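Local coordinates for protein RpfR (Cronobacter turicensis, PDB 6DGJ) that is a PAS-domain protein, its sensor-type fold holding (2Z)-dodec-2-enoic acid between an antiparallel sheet and the helices packed against it, at residues S68-R73 / L83-N88; A6-V11 / I103-D108; P49-A54 / E72-T77. All coordinates share one frame; numbering follows the deposited sequence.

Interaction 1 of 3, residues S68-R73 / L83-N88. With GEY ((2Z)-dodec-2-enoic acid), chain B.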
loop_
_atom_site.group_PDB
_atom_site.type_symbol
_atom_site.label_atom_id
_atom_site.label_comp_id
_atom_site.label_asym_id
_atom_site.label_seq_id
_atom_site.Cartn_x
_atom_site.Cartn_y
_atom_site.Cartn_z
ATOM N N SER A 68 -3.127 -3.244 14.991
ATOM C CA SER A 68 -2.164 -2.436 14.255
ATOM C C SER A 68 -0.786 -3.082 14.302
ATOM O O SER A 68 -0.408 -3.723 15.287
ATOM C CB SER A 68 -2.104 -1.022 14.832
ATOM O OG SER A 68 -1.700 -1.044 16.190
ATOM N N TYR A 69 -0.031 -2.910 13.222
ATOM C CA TYR A 69 1.256 -3.576 13.082
ATOM C C TYR A 69 2.061 -2.862 12.008
ATOM O O TYR A 69 1.535 -2.053 11.240
ATOM C CB TYR A 69 1.078 -5.055 12.727
ATOM C CG TYR A 69 0.541 -5.269 11.330
ATOM C CD1 TYR A 69 -0.814 -5.147 11.059
ATOM C CD2 TYR A 69 1.393 -5.584 10.281
ATOM C CE1 TYR A 69 -1.309 -5.339 9.781
ATOM C CE2 TYR A 69 0.910 -5.776 9.001
ATOM C CZ TYR A 69 -0.441 -5.653 8.757
ATOM O OH TYR A 69 -0.920 -5.847 7.482
ATOM N N GLU A 70 3.349 -3.187 11.958
ATOM C CA GLU A 70 4.252 -2.679 10.939
ATOM C C GLU A 70 4.766 -3.834 10.092
ATOM O O GLU A 70 4.897 -4.965 10.569
ATOM C CB GLU A 70 5.432 -1.924 11.561
ATOM C CG GLU A 70 5.050 -0.598 12.187
ATOM C CD GLU A 70 6.250 0.168 12.705
ATOM O OE1 GLU A 70 7.380 -0.128 12.262
ATOM O OE2 GLU A 70 6.063 1.064 13.556
ATOM N N VAL A 71 5.058 -3.536 8.827
ATOM C CA VAL A 71 5.498 -4.551 7.878
ATOM C C VAL A 71 6.467 -3.910 6.898
ATOM O O VAL A 71 6.344 -2.732 6.553
ATOM C CB VAL A 71 4.299 -5.195 7.138
ATOM C CG1 VAL A 71 3.539 -4.152 6.330
ATOM C CG2 VAL A 71 4.765 -6.339 6.245
ATOM N N GLU A 72 7.442 -4.697 6.456
ATOM C CA GLU A 72 8.369 -4.299 5.404
ATOM C C GLU A 72 8.002 -5.068 4.143
ATOM O O GLU A 72 8.017 -6.304 4.138
ATOM C CB GLU A 72 9.817 -4.574 5.807
ATOM C CG GLU A 72 10.266 -3.825 7.051
ATOM C CD GLU A 72 11.747 -3.994 7.330
ATOM O OE1 GLU A 72 12.458 -4.552 6.467
ATOM O OE2 GLU A 72 12.202 -3.568 8.413
ATOM N N ARG A 73 7.670 -4.339 3.081
ATOM C CA ARG A 73 7.183 -4.937 1.844
ATOM C C ARG A 73 7.977 -4.375 0.675
ATOM O O ARG A 73 8.032 -3.154 0.489
ATOM C CB ARG A 73 5.687 -4.664 1.657
ATOM C CG ARG A 73 5.040 -5.445 0.520
ATOM C CD ARG A 73 5.026 -6.935 0.807
ATOM N NE ARG A 73 4.253 -7.264 2.002
ATOM C CZ ARG A 73 4.400 -8.380 2.707
ATOM N NH1 ARG A 73 5.303 -9.287 2.356
ATOM N NH2 ARG A 73 3.644 -8.590 3.776
ATOM N N LEU A 83 11.942 -1.048 -1.024
ATOM C CA LEU A 83 11.455 -1.579 0.242
ATOM C C LEU A 83 10.812 -0.465 1.057
ATOM O O LEU A 83 11.424 0.586 1.277
ATOM C CB LEU A 83 12.591 -2.227 1.034
ATOM C CG LEU A 83 12.171 -2.937 2.325
ATOM C CD1 LEU A 83 11.334 -4.175 2.027
ATOM C CD2 LEU A 83 13.394 -3.305 3.149
ATOM N N PHE A 84 9.580 -0.703 1.506
ATOM C CA PHE A 84 8.811 0.266 2.272
ATOM C C PHE A 84 8.422 -0.324 3.620
ATOM O O PHE A 84 8.020 -1.488 3.706
ATOM C CB PHE A 84 7.539 0.684 1.525
ATOM C CG PHE A 84 7.790 1.537 0.317
ATOM C CD1 PHE A 84 8.096 0.960 -0.903
ATOM C CD2 PHE A 84 7.702 2.915 0.398
ATOM C CE1 PHE A 84 8.320 1.741 -2.020
ATOM C CE2 PHE A 84 7.926 3.704 -0.715
ATOM C CZ PHE A 84 8.235 3.115 -1.926
ATOM N N LEU A 85 8.540 0.487 4.671
ATOM C CA LEU A 85 7.947 0.171 5.965
ATOM C C LEU A 85 6.532 0.737 5.994
ATOM O O LEU A 85 6.349 1.957 5.935
ATOM C CB LEU A 85 8.765 0.752 7.117
ATOM C CG LEU A 85 8.129 0.576 8.505
ATOM C CD1 LEU A 85 8.313 -0.851 9.000
ATOM C CD2 LEU A 85 8.675 1.574 9.515
ATOM N N PHE A 86 5.542 -0.144 6.096
ATOM C CA PHE A 86 4.144 0.261 6.148
ATOM C C PHE A 86 3.617 0.125 7.568
ATOM O O PHE A 86 3.774 -0.926 8.200
ATOM C CB PHE A 86 3.294 -0.570 5.185
ATOM C CG PHE A 86 3.388 -0.115 3.760
ATOM C CD1 PHE A 86 2.671 0.989 3.326
ATOM C CD2 PHE A 86 4.195 -0.783 2.856
ATOM C CE1 PHE A 86 2.755 1.415 2.014
ATOM C CE2 PHE A 86 4.285 -0.361 1.545
ATOM C CZ PHE A 86 3.564 0.739 1.123
ATOM N N ARG A 87 3.005 1.195 8.064
ATOM C CA ARG A 87 2.305 1.187 9.342
ATOM C C ARG A 87 0.821 1.015 9.033
ATOM O O ARG A 87 0.189 1.915 8.472
ATOM C CB ARG A 87 2.571 2.475 10.119
ATOM C CG ARG A 87 4.046 2.851 10.223
ATOM C CD ARG A 87 4.224 4.341 10.466
ATOM N NE ARG A 87 5.634 4.734 10.505
ATOM C CZ ARG A 87 6.360 5.057 9.436
ATOM N NH1 ARG A 87 5.823 5.037 8.224
ATOM N NH2 ARG A 87 7.630 5.404 9.582
ATOM N N ASN A 88 0.276 -0.146 9.382
ATOM C CA ASN A 88 -1.063 -0.541 8.971
ATOM C C ASN A 88 -2.007 -0.564 10.165
ATOM O O ASN A 88 -1.658 -1.066 11.237
ATOM C CB ASN A 88 -1.028 -1.915 8.302
ATOM C CG ASN A 88 -0.218 -1.914 7.023
ATOM O OD1 ASN A 88 -0.094 -0.889 6.353
ATOM N ND2 ASN A 88 0.344 -3.064 6.680
HETATM C C1 GEY B . 0.909 -6.460 4.743
HETATM C C2 GEY B . -0.347 -5.630 4.576
HETATM C C3 GEY B . -0.428 -4.445 3.972
HETATM C C4 GEY B . 0.746 -3.768 3.347
HETATM C C5 GEY B . 0.424 -2.485 2.551
HETATM C C6 GEY B . 1.140 -2.344 1.194
HETATM C C8 GEY B . 1.215 -1.240 -1.184
HETATM O O2 GEY B . 1.562 -6.695 3.733
HETATM O O1 GEY B . 1.173 -6.832 5.913
HETATM C C7 GEY B . 0.470 -1.399 0.162
HETATM C C9 GEY B . 1.210 0.170 -1.815
HETATM C C10 GEY B . 2.372 0.451 -2.790
HETATM C C11 GEY B . 2.096 1.522 -3.848
HETATM C C12 GEY B . 3.199 1.679 -4.883
HETATM O O HOH W 1 5.073 3.935 13.462
#
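Tyr69 and Asn88 form one end of an antiparallel strand pair, hydrogen-bonded through both backbones, with Val71–Phe86 and Arg73–Phe84 as the next such pairs. The side chains of all six point to the sheet face that carries (2Z)-dodec-2-enoic acid. The Tyr69 side chain leaves its CB with CG between the backbone N and carbonyl carbon (chi1 69°), which carries the ring over the Asn88 side chain. Its CE1 meets Asn88 CB at 3.7 Å, and that methylene sits over one ring face in a CH-pi contact. Farther out, CE2 and CZ each come close to both Asn88 ND2 and ligand O1. At the tip, OH donates to ligand O1 at 2.8 Å, in the plane of the ring, and accepts a weak bond from Asn88 ND2 at 3.2 Å. Arg73 grips the other oxygen, O2, through NH2 (2.8 Å) and NE (3.2 Å), while both methyls of Val71, CG1 and CG2, lie 3.6 Å from O1. Beyond the acid group the tail crosses Phe86, with C6 3.7 Å above the ring centre. On the reverse face, a water joins Glu70 OE2 to Arg87 NE, weakly at the arginine, whose NH1 bonds Thr107. A guanidinium and a phenol thus grip the acid group while an aromatic face lines its chain, consistent with binding as the anion.

Interaction 2 of 3, residues A6-V11 / I103-D108; sequences ANSVIV and ICSGTD
Val9 and Gly106 face each other as a hydrogen-bonded antiparallel pair, and the valine lies against the glycine backbone: Val9 CG2, held between its own N and carbonyl carbon, comes within 3.6 Å of Gly106 CA. Gly106 N bonds Val9 O at 2.8 Å, whereas the return bond from Val9 N to Gly106 O is weak, strongly bent at 133°. Two residues on, Val11 and Cys104 form the next hydrogen-bonded pair, with their side chains on the same face as Val9. Here CB and SG of Cys104 both sit off the end of the Val11 carbonyl, CB at 3.2 Å from Val11 O. Between these pairs, Ile10 and Ser105 turn to the reverse face. Ile10 bends at both torsions (chi1 -52°, chi2 -55°), which swings CD1 across the gap onto Ser105 CA and OG, each 3.6 Å away. Its other branch, CG2, points toward Ile103 CG2 in a looser apolar contact at 4.4 Å. At the start of the pairing, Gly106 O points at Ser8 CB, 3.2 Å away. The pairing sets strand 9-14 beside 101-108, the middle strand of the PAS sheet. Helix 24-30 covers Val9 with Leu25, Ser26 and Tyr29, and Phe84 and Phe86 from strand 80-90 reach the same valine. Val11 and Cys104 both touch the bound (2Z)-dodec-2-enoic acid, while strand 19-22 flanks Val11 with Ile19 and Phe22, and Asn23 hydrogen-bonds Ile10 on the side of strand 9-14 away from 101-108.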
loop_
_atom_site.group_PDB
_atom_site.type_symbol
_atom_site.label_atom_id
_atom_site.label_comp_id
_atom_site.label_asym_id
_atom_site.label_seq_id
_atom_site.Cartn_x
_atom_site.Cartn_y
_atom_site.Cartn_z
ATOM N N ALA A 6 4.609 15.654 0.890
ATOM C CA ALA A 6 4.481 14.563 1.844
ATOM C C ALA A 6 5.677 13.629 1.728
ATOM O O ALA A 6 6.331 13.546 0.686
ATOM C CB ALA A 6 3.183 13.782 1.617
ATOM N N ASN A 7 5.954 12.917 2.820
ATOM C CA ASN A 7 7.074 11.988 2.880
ATOM C C ASN A 7 6.636 10.534 2.954
ATOM O O ASN A 7 7.493 9.649 3.057
ATOM C CB ASN A 7 7.961 12.312 4.087
ATOM C CG ASN A 7 8.212 13.797 4.244
ATOM O OD1 ASN A 7 9.020 14.380 3.523
ATOM N ND2 ASN A 7 7.520 14.416 5.193
ATOM N N SER A 8 5.336 10.259 2.892
ATOM C CA SER A 8 4.815 8.916 3.087
ATOM C C SER A 8 3.874 8.547 1.949
ATOM O O SER A 8 3.067 9.370 1.504
ATOM C CB SER A 8 4.078 8.808 4.427
ATOM O OG SER A 8 4.914 9.207 5.499
ATOM N N VAL A 9 3.993 7.310 1.477
ATOM C CA VAL A 9 3.025 6.750 0.539
ATOM C C VAL A 9 1.839 6.231 1.342
ATOM O O VAL A 9 1.980 5.318 2.160
ATOM C CB VAL A 9 3.646 5.638 -0.323
ATOM C CG1 VAL A 9 4.642 6.227 -1.309
ATOM C CG2 VAL A 9 4.319 4.567 0.541
ATOM N N ILE A 10 0.670 6.824 1.117
ATOM C CA ILE A 10 -0.527 6.531 1.894
ATOM C C ILE A 10 -1.539 5.901 0.952
ATOM O O ILE A 10 -2.105 6.582 0.088
ATOM C CB ILE A 10 -1.102 7.788 2.563
ATOM C CG1 ILE A 10 -0.014 8.522 3.356
ATOM C CG2 ILE A 10 -2.268 7.426 3.470
ATOM C CD1 ILE A 10 0.701 7.673 4.388
ATOM N N VAL A 11 -1.766 4.600 1.116
ATOM C CA VAL A 11 -2.732 3.853 0.323
ATOM C C VAL A 11 -3.768 3.272 1.273
ATOM O O VAL A 11 -3.412 2.681 2.301
ATOM C CB VAL A 11 -2.055 2.740 -0.499
ATOM C CG1 VAL A 11 -3.074 2.021 -1.369
ATOM C CG2 VAL A 11 -0.934 3.318 -1.354
ATOM N N ILE A 103 -5.778 1.628 6.397
ATOM C CA ILE A 103 -4.840 2.699 6.075
ATOM C C ILE A 103 -3.425 2.134 6.100
ATOM O O ILE A 103 -3.021 1.479 7.069
ATOM C CB ILE A 103 -4.979 3.868 7.065
ATOM C CG1 ILE A 103 -6.436 4.322 7.163
ATOM C CG2 ILE A 103 -4.086 5.031 6.643
ATOM C CD1 ILE A 103 -6.695 5.310 8.284
ATOM N N CYS A 104 -2.663 2.398 5.041
ATOM C CA CYS A 104 -1.282 1.939 4.925
ATOM C C CYS A 104 -0.383 3.166 4.837
ATOM O O CYS A 104 -0.424 3.901 3.843
ATOM C CB CYS A 104 -1.105 1.034 3.704
ATOM S SG CYS A 104 -2.169 -0.438 3.697
ATOM N N SER A 105 0.426 3.387 5.872
ATOM C CA SER A 105 1.329 4.534 5.958
ATOM C C SER A 105 2.747 4.036 5.692
ATOM O O SER A 105 3.381 3.445 6.571
ATOM C CB SER A 105 1.215 5.209 7.323
ATOM O OG SER A 105 2.096 6.313 7.430
ATOM N N GLY A 106 3.245 4.291 4.483
ATOM C CA GLY A 106 4.498 3.723 4.016
ATOM C C GLY A 106 5.637 4.726 4.007
ATOM O O GLY A 106 5.429 5.926 3.810
ATOM N N THR A 107 6.852 4.218 4.220
ATOM C CA THR A 107 8.073 5.011 4.139
ATOM C C THR A 107 9.113 4.207 3.372
ATOM O O THR A 107 9.365 3.046 3.702
ATOM C CB THR A 107 8.612 5.366 5.533
ATOM O OG1 THR A 107 7.623 6.098 6.266
ATOM C CG2 THR A 107 9.886 6.204 5.429
ATOM N N ASP A 108 9.714 4.823 2.356
ATOM C CA ASP A 108 10.764 4.164 1.583
ATOM C C ASP A 108 12.001 3.993 2.459
ATOM O O ASP A 108 12.710 4.964 2.740
ATOM C CB ASP A 108 11.089 4.974 0.332
ATOM C CG ASP A 108 12.120 4.294 -0.556
ATOM O OD1 ASP A 108 12.581 3.187 -0.206
ATOM O OD2 ASP A 108 12.470 4.869 -1.607
#

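Interaction 3 of 3, residues P49-A54 / E72-T77; sequences PAEASA and ERWIKT. With GEY ((2Z)-dodec-2-enoic acid), chain B.
Glu51 folds back at chi2 (-68°), after a first torsion that sets CG anti to its carbonyl carbon, and this carries its carboxylate from the helix to the backbone of strand 72-77. OE1 receives Trp74 N at 3.1 Å, approached from above the carboxylate plane, 39° out of it. Arg73 is bent at chi2 and chi3, which turns its chain along the glutamate: the two side chains run alongside one another, pointing opposite ways, with Arg73 CD 3.2 Å from Glu51 OE1. NH1 then completes a long, weak salt bridge to that same oxygen at 3.5 Å. A water adds a third grip, donating to Glu51 OE1 at 3.0 Å and to Glu72 O at 2.7 Å. One carboxylate oxygen thus ties the helix to the backbone of the edge strand at two places, once directly and once through water. Over one face of the guanidinium lies Glu51 O, while Ala54 CB sits 3.8 Å from Arg73 NH1, the nitrogen that makes no bond to the ligand. The indole of Trp74 stands almost upright to the carboxylate, and OE1 lies near the ring plane off its edge, touching CB. In the fold, helix 49-62 crosses strand 69-77, the outermost strand on this side of the sheet. Ser55 and Asn58, farther along the same helix, touch Arg73 and bond the ligand; Met47, ahead of the helix, packs on Arg73 and Ile75, and Phe84 of strand 80-90 flanks Ile75.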
loop_
_atom_site.group_PDB
_atom_site.type_symbol
_atom_site.label_atom_id
_atom_site.label_comp_id
_atom_site.label_asym_id
_atom_site.label_seq_id
_atom_site.Cartn_x
_atom_site.Cartn_y
_atom_site.Cartn_z
ATOM N N PRO A 49 4.812 -11.964 -7.054
ATOM C CA PRO A 49 4.006 -13.061 -6.492
ATOM C C PRO A 49 4.403 -13.434 -5.076
ATOM O O PRO A 49 3.526 -13.677 -4.238
ATOM C CB PRO A 49 4.254 -14.212 -7.480
ATOM C CG PRO A 49 4.605 -13.538 -8.764
ATOM C CD PRO A 49 5.364 -12.305 -8.376
ATOM N N ALA A 50 5.703 -13.481 -4.781
ATOM C CA ALA A 50 6.146 -13.850 -3.440
ATOM C C ALA A 50 5.679 -12.828 -2.412
ATOM O O ALA A 50 5.141 -13.188 -1.358
ATOM C CB ALA A 50 7.669 -13.989 -3.410
ATOM N N GLU A 51 5.880 -11.541 -2.701
ATOM C CA GLU A 51 5.421 -10.500 -1.787
ATOM C C GLU A 51 3.902 -10.403 -1.788
ATOM O O GLU A 51 3.283 -10.242 -0.729
ATOM C CB GLU A 51 6.047 -9.159 -2.171
ATOM C CG GLU A 51 7.559 -9.135 -2.045
ATOM C CD GLU A 51 8.029 -9.232 -0.607
ATOM O OE1 GLU A 51 7.812 -8.268 0.156
ATOM O OE2 GLU A 51 8.609 -10.273 -0.236
ATOM N N ALA A 52 3.283 -10.501 -2.967
ATOM C CA ALA A 52 1.826 -10.467 -3.044
ATOM C C ALA A 52 1.206 -11.565 -2.193
ATOM O O ALA A 52 0.194 -11.342 -1.521
ATOM C CB ALA A 52 1.375 -10.599 -4.500
ATOM N N SER A 53 1.804 -12.758 -2.200
ATOM C CA SER A 53 1.247 -13.872 -1.439
ATOM C C SER A 53 1.245 -13.567 0.054
ATOM O O SER A 53 0.195 -13.587 0.706
ATOM C CB SER A 53 2.039 -15.149 -1.731
ATOM O OG SER A 53 1.913 -15.522 -3.091
ATOM N N ALA A 54 2.422 -13.278 0.614
ATOM C CA ALA A 54 2.521 -13.013 2.046
ATOM C C ALA A 54 1.679 -11.807 2.447
ATOM O O ALA A 54 1.049 -11.806 3.510
ATOM C CB ALA A 54 3.982 -12.796 2.438
ATOM N N GLU A 72 7.442 -4.697 6.456
ATOM C CA GLU A 72 8.369 -4.299 5.404
ATOM C C GLU A 72 8.002 -5.068 4.143
ATOM O O GLU A 72 8.017 -6.304 4.138
ATOM C CB GLU A 72 9.817 -4.574 5.807
ATOM C CG GLU A 72 10.266 -3.825 7.051
ATOM C CD GLU A 72 11.747 -3.994 7.330
ATOM O OE1 GLU A 72 12.458 -4.552 6.467
ATOM O OE2 GLU A 72 12.202 -3.568 8.413
ATOM N N ARG A 73 7.670 -4.339 3.081
ATOM C CA ARG A 73 7.183 -4.937 1.844
ATOM C C ARG A 73 7.977 -4.375 0.675
ATOM O O ARG A 73 8.032 -3.154 0.489
ATOM C CB ARG A 73 5.687 -4.664 1.657
ATOM C CG ARG A 73 5.040 -5.445 0.520
ATOM C CD ARG A 73 5.026 -6.935 0.807
ATOM N NE ARG A 73 4.253 -7.264 2.002
ATOM C CZ ARG A 73 4.400 -8.380 2.707
ATOM N NH1 ARG A 73 5.303 -9.287 2.356
ATOM N NH2 ARG A 73 3.644 -8.590 3.776
ATOM N N TRP A 74 8.595 -5.259 -0.103
ATOM C CA TRP A 74 9.256 -4.852 -1.337
ATOM C C TRP A 74 8.193 -4.422 -2.341
ATOM O O TRP A 74 7.384 -5.241 -2.787
ATOM C CB TRP A 74 10.108 -5.988 -1.893
ATOM C CG TRP A 74 11.458 -6.104 -1.246
ATOM C CD1 TRP A 74 11.843 -7.015 -0.306
ATOM C CD2 TRP A 74 12.601 -5.274 -1.492
ATOM N NE1 TRP A 74 13.155 -6.805 0.047
ATOM C CE2 TRP A 74 13.644 -5.743 -0.667
ATOM C CE3 TRP A 74 12.844 -4.182 -2.331
ATOM C CZ2 TRP A 74 14.908 -5.159 -0.657
ATOM C CZ3 TRP A 74 14.100 -3.603 -2.318
ATOM C CH2 TRP A 74 15.115 -4.092 -1.487
ATOM N N ILE A 75 8.186 -3.142 -2.687
ATOM C CA ILE A 75 7.188 -2.578 -3.585
ATOM C C ILE A 75 7.814 -2.389 -4.956
ATOM O O ILE A 75 9.022 -2.172 -5.094
ATOM C CB ILE A 75 6.630 -1.246 -3.037
ATOM C CG1 ILE A 75 5.975 -1.464 -1.669
ATOM C CG2 ILE A 75 5.636 -0.621 -4.013
ATOM C CD1 ILE A 75 4.820 -2.458 -1.672
ATOM N N LYS A 76 6.970 -2.461 -5.976
ATOM C CA LYS A 76 7.377 -2.486 -7.374
ATOM C C LYS A 76 7.081 -1.117 -7.977
ATOM O O LYS A 76 5.919 -0.783 -8.227
ATOM C CB LYS A 76 6.626 -3.613 -8.075
ATOM C CG LYS A 76 6.726 -3.707 -9.572
ATOM C CD LYS A 76 5.899 -4.915 -9.987
ATOM C CE LYS A 76 5.804 -5.115 -11.480
ATOM N NZ LYS A 76 4.868 -6.235 -11.774
ATOM N N THR A 77 8.127 -0.326 -8.198
ATOM C CA THR A 77 7.994 1.080 -8.566
ATOM C C THR A 77 8.557 1.326 -9.964
ATOM O O THR A 77 9.009 0.410 -10.654
ATOM C CB THR A 77 8.709 1.984 -7.554
ATOM O OG1 THR A 77 10.126 1.933 -7.779
ATOM C CG2 THR A 77 8.411 1.546 -6.122
HETATM C C1 GEY B . 0.909 -6.460 4.743
HETATM C C2 GEY B . -0.347 -5.630 4.576
HETATM C C3 GEY B . -0.428 -4.445 3.972
HETATM C C4 GEY B . 0.746 -3.768 3.347
HETATM C C5 GEY B . 0.424 -2.485 2.551
HETATM C C6 GEY B . 1.140 -2.344 1.194
HETATM C C8 GEY B . 1.215 -1.240 -1.184
HETATM O O2 GEY B . 1.562 -6.695 3.733
HETATM O O1 GEY B . 1.173 -6.832 5.913
HETATM C C7 GEY B . 0.470 -1.399 0.162
HETATM C C9 GEY B . 1.210 0.170 -1.815
HETATM C C10 GEY B . 2.372 0.451 -2.790
HETATM C C11 GEY B . 2.096 1.522 -3.848
HETATM C C12 GEY B . 3.199 1.679 -4.883
HETATM O O HOH W 2 9.303 -8.244 2.713
#

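Interactions 1 and 2 lie within one sheet; interaction 3 packs helix 49-62 on its edge strand. Interactions 1 and 2, with centres about 9 Å apart, meet where strands 80-90 and 101-108 run side by side: Arg87 N lies 2.7 Å from Ser105 O, Leu85 N 2.9 Å from Thr107 O, and Phe86 CD1 packs 3.4 Å from Gly106 CA. Interactions 1 and 3 share strand 69-77 and Arg73, which turns one edge to the ligand acid and NH1 to Glu51. Ile75 continues the lining, its CG2 3.5 Å from ligand C12. Interactions 2 and 3 do not touch, their nearest atoms being about 7 Å apart, yet both meet the ligand: interaction 3 through Arg73 and Ile75, interaction 2 through Val11 and Cys104.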